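Local coordinates for calcineurin-like phosphoesterase domain-containing protein (Aquifex aeolicus, PDB 1XM7) that is of uncharacterised function but belongs to the calcineurin-like phosphoesterases and is probably a metal-dependent hydrolase, at residues S8-H14 against H49-W55. Sequence-based numbering, arbitrary orientation.
Sequences SDTHFYH and HLGDFTW
D9 and H11, in the D-x-H motif after strand 4-7, face D52 of the G-D motif after strand 46-49; in metallophosphoesterases these signatures supply metal ligands. The carboxylates converge, D9 OD2 lying 4.2 Å from D52 OD1, while D52 OD2 takes the backbone N-H of H81 and D9 OD1 that of H147. The backbones are tied by D9 N to G51 O (2.7 Å) and H11 N to D52 O. T10 relays a buried chain: H49 NE2 donates in its ring plane to T10 OG1 (2.8 Å), which donates on to a lone pair of F53 O (2.7 Å), an oxygen that also accepts from F12 N. At the far end W55 N binds F12 O, and the H14 ring, swung anti to its backbone N (chi1 -170°), lies flat on the six-membered ring of W55, planes 6° apart and centroids 3.5 Å. H11 CD2 lies 3.5 Å from W55 CZ3, the rings near parallel but slid apart. Were W55 an alanine, the H14 imidazole would probably lose its stacking partner and be freer to turn. Two acidic groups this close, with H11 alongside, are consistent with the family's metal centre, where bound cations would offset their repulsion.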
loop_
_atom_site.group_PDB
_atom_site.type_symbol
_atom_site.label_atom_id
_atom_site.label_comp_id
_atom_site.label_asym_id
_atom_site.label_seq_id
_atom_site.Cartn_x
_atom_site.Cartn_y
_atom_site.Cartn_z
ATOM N N SER A 8 2.286 0.007 -1.357
ATOM C CA SER A 8 1.044 -0.052 -2.106
ATOM C C SER A 8 1.167 0.569 -3.483
ATOM O O SER A 8 2.131 1.269 -3.775
ATOM C CB SER A 8 -0.077 0.643 -1.337
ATOM O OG SER A 8 0.182 2.023 -1.261
ATOM N N ASP A 9 0.175 0.301 -4.323
ATOM C CA ASP A 9 0.137 0.827 -5.679
ATOM C C ASP A 9 1.351 0.405 -6.481
ATOM O O ASP A 9 1.964 1.223 -7.169
ATOM C CB ASP A 9 0.042 2.347 -5.653
ATOM C CG ASP A 9 -1.098 2.827 -4.803
ATOM O OD1 ASP A 9 -0.901 3.014 -3.588
ATOM O OD2 ASP A 9 -2.204 2.991 -5.339
ATOM N N THR A 10 1.685 -0.879 -6.397
ATOM C CA THR A 10 2.828 -1.414 -7.114
ATOM C C THR A 10 2.577 -1.472 -8.621
ATOM O O THR A 10 3.511 -1.332 -9.423
ATOM C CB THR A 10 3.181 -2.798 -6.576
ATOM O OG1 THR A 10 1.987 -3.564 -6.415
ATOM C CG2 THR A 10 3.861 -2.672 -5.229
ATOM N N HIS A 11 1.313 -1.657 -8.999
ATOM C CA HIS A 11 0.929 -1.712 -10.403
ATOM C C HIS A 11 1.827 -2.623 -11.234
ATOM O O HIS A 11 2.235 -2.261 -12.344
ATOM C CB HIS A 11 0.945 -0.308 -11.019
ATOM C CG HIS A 11 -0.279 0.509 -10.724
ATOM N ND1 HIS A 11 -0.470 1.168 -9.527
ATOM C CD2 HIS A 11 -1.377 0.771 -11.474
ATOM C CE1 HIS A 11 -1.630 1.800 -9.554
ATOM N NE2 HIS A 11 -2.199 1.574 -10.723
ATOM N N PHE A 12 2.146 -3.797 -10.703
ATOM C CA PHE A 12 2.984 -4.731 -11.436
ATOM C C PHE A 12 2.361 -4.974 -12.797
ATOM O O PHE A 12 1.167 -5.218 -12.901
ATOM C CB PHE A 12 3.103 -6.062 -10.696
ATOM C CG PHE A 12 3.943 -6.000 -9.456
ATOM C CD1 PHE A 12 5.270 -5.587 -9.519
ATOM C CD2 PHE A 12 3.425 -6.404 -8.231
ATOM C CE1 PHE A 12 6.073 -5.583 -8.380
ATOM C CE2 PHE A 12 4.219 -6.404 -7.085
ATOM C CZ PHE A 12 5.545 -5.995 -7.159
ATOM N N TYR A 13 3.183 -4.889 -13.836
ATOM C CA TYR A 13 2.740 -5.119 -15.203
ATOM C C TYR A 13 1.906 -4.010 -15.809
ATOM O O TYR A 13 1.419 -4.150 -16.930
ATOM C CB TYR A 13 1.985 -6.444 -15.302
ATOM C CG TYR A 13 2.882 -7.658 -15.190
ATOM C CD1 TYR A 13 2.797 -8.521 -14.098
ATOM C CD2 TYR A 13 3.814 -7.946 -16.182
ATOM C CE1 TYR A 13 3.617 -9.640 -14.003
ATOM C CE2 TYR A 13 4.638 -9.060 -16.096
ATOM C CZ TYR A 13 4.534 -9.898 -15.010
ATOM O OH TYR A 13 5.369 -10.979 -14.927
ATOM N N HIS A 14 1.718 -2.915 -15.084
ATOM C CA HIS A 14 0.960 -1.806 -15.654
ATOM C C HIS A 14 1.942 -0.928 -16.431
ATOM O O HIS A 14 2.264 0.203 -16.043
ATOM C CB HIS A 14 0.258 -0.969 -14.587
ATOM C CG HIS A 14 -0.709 0.021 -15.164
ATOM N ND1 HIS A 14 -1.332 0.991 -14.409
ATOM C CD2 HIS A 14 -1.154 0.188 -16.434
ATOM C CE1 HIS A 14 -2.115 1.715 -15.189
ATOM N NE2 HIS A 14 -2.025 1.248 -16.421
ATOM N N HIS A 49 0.229 -4.888 1.854
ATOM C CA HIS A 49 0.067 -4.289 0.534
ATOM C C HIS A 49 -1.295 -3.612 0.604
ATOM O O HIS A 49 -2.321 -4.272 0.739
ATOM C CB HIS A 49 0.069 -5.355 -0.553
ATOM C CG HIS A 49 0.227 -4.798 -1.930
ATOM N ND1 HIS A 49 -0.603 -3.821 -2.437
ATOM C CD2 HIS A 49 1.128 -5.070 -2.903
ATOM C CE1 HIS A 49 -0.221 -3.516 -3.664
ATOM N NE2 HIS A 49 0.827 -4.259 -3.970
ATOM N N LEU A 50 -1.309 -2.290 0.515
ATOM C CA LEU A 50 -2.560 -1.559 0.649
ATOM C C LEU A 50 -3.289 -1.161 -0.633
ATOM O O LEU A 50 -3.914 -0.108 -0.683
ATOM C CB LEU A 50 -2.322 -0.329 1.539
ATOM C CG LEU A 50 -1.512 -0.627 2.821
ATOM C CD1 LEU A 50 -1.416 0.621 3.661
ATOM C CD2 LEU A 50 -2.154 -1.741 3.629
ATOM N N GLY A 51 -3.216 -1.989 -1.672
ATOM C CA GLY A 51 -3.955 -1.656 -2.875
ATOM C C GLY A 51 -3.273 -1.592 -4.225
ATOM O O GLY A 51 -2.149 -1.111 -4.350
ATOM N N ASP A 52 -4.007 -2.059 -5.238
ATOM C CA ASP A 52 -3.567 -2.094 -6.627
ATOM C C ASP A 52 -2.231 -2.813 -6.788
ATOM O O ASP A 52 -1.212 -2.238 -7.156
ATOM C CB ASP A 52 -3.544 -0.673 -7.191
ATOM C CG ASP A 52 -4.952 -0.092 -7.332
ATOM O OD1 ASP A 52 -5.104 1.084 -7.715
ATOM O OD2 ASP A 52 -5.918 -0.833 -7.058
ATOM N N PHE A 53 -2.295 -4.106 -6.496
ATOM C CA PHE A 53 -1.184 -5.029 -6.537
ATOM C C PHE A 53 -0.639 -5.265 -7.938
ATOM O O PHE A 53 0.457 -4.805 -8.271
ATOM C CB PHE A 53 -1.634 -6.358 -5.922
ATOM C CG PHE A 53 -0.617 -7.459 -6.029
ATOM C CD1 PHE A 53 0.664 -7.296 -5.521
ATOM C CD2 PHE A 53 -0.947 -8.665 -6.616
ATOM C CE1 PHE A 53 1.591 -8.315 -5.599
ATOM C CE2 PHE A 53 -0.026 -9.691 -6.697
ATOM C CZ PHE A 53 1.243 -9.518 -6.190
ATOM N N THR A 54 -1.399 -5.993 -8.754
ATOM C CA THR A 54 -0.966 -6.301 -10.112
ATOM C C THR A 54 -1.985 -5.868 -11.155
ATOM O O THR A 54 -3.198 -5.873 -10.897
ATOM C CB THR A 54 -0.688 -7.813 -10.276
ATOM O OG1 THR A 54 -0.111 -8.054 -11.561
ATOM C CG2 THR A 54 -1.959 -8.614 -10.139
ATOM N N TRP A 55 -1.487 -5.501 -12.336
ATOM C CA TRP A 55 -2.351 -5.048 -13.415
ATOM C C TRP A 55 -3.064 -6.222 -14.092
ATOM O O TRP A 55 -4.176 -6.075 -14.582
ATOM C CB TRP A 55 -1.548 -4.227 -14.433
ATOM C CG TRP A 55 -2.382 -3.171 -15.103
ATOM C CD1 TRP A 55 -2.632 -3.042 -16.445
ATOM C CD2 TRP A 55 -3.153 -2.153 -14.452
ATOM N NE1 TRP A 55 -3.521 -2.011 -16.664
ATOM C CE2 TRP A 55 -3.857 -1.452 -15.460
ATOM C CE3 TRP A 55 -3.321 -1.771 -13.118
ATOM C CZ2 TRP A 55 -4.720 -0.397 -15.172
ATOM C CZ3 TRP A 55 -4.180 -0.718 -12.829
ATOM C CH2 TRP A 55 -4.871 -0.044 -13.856
#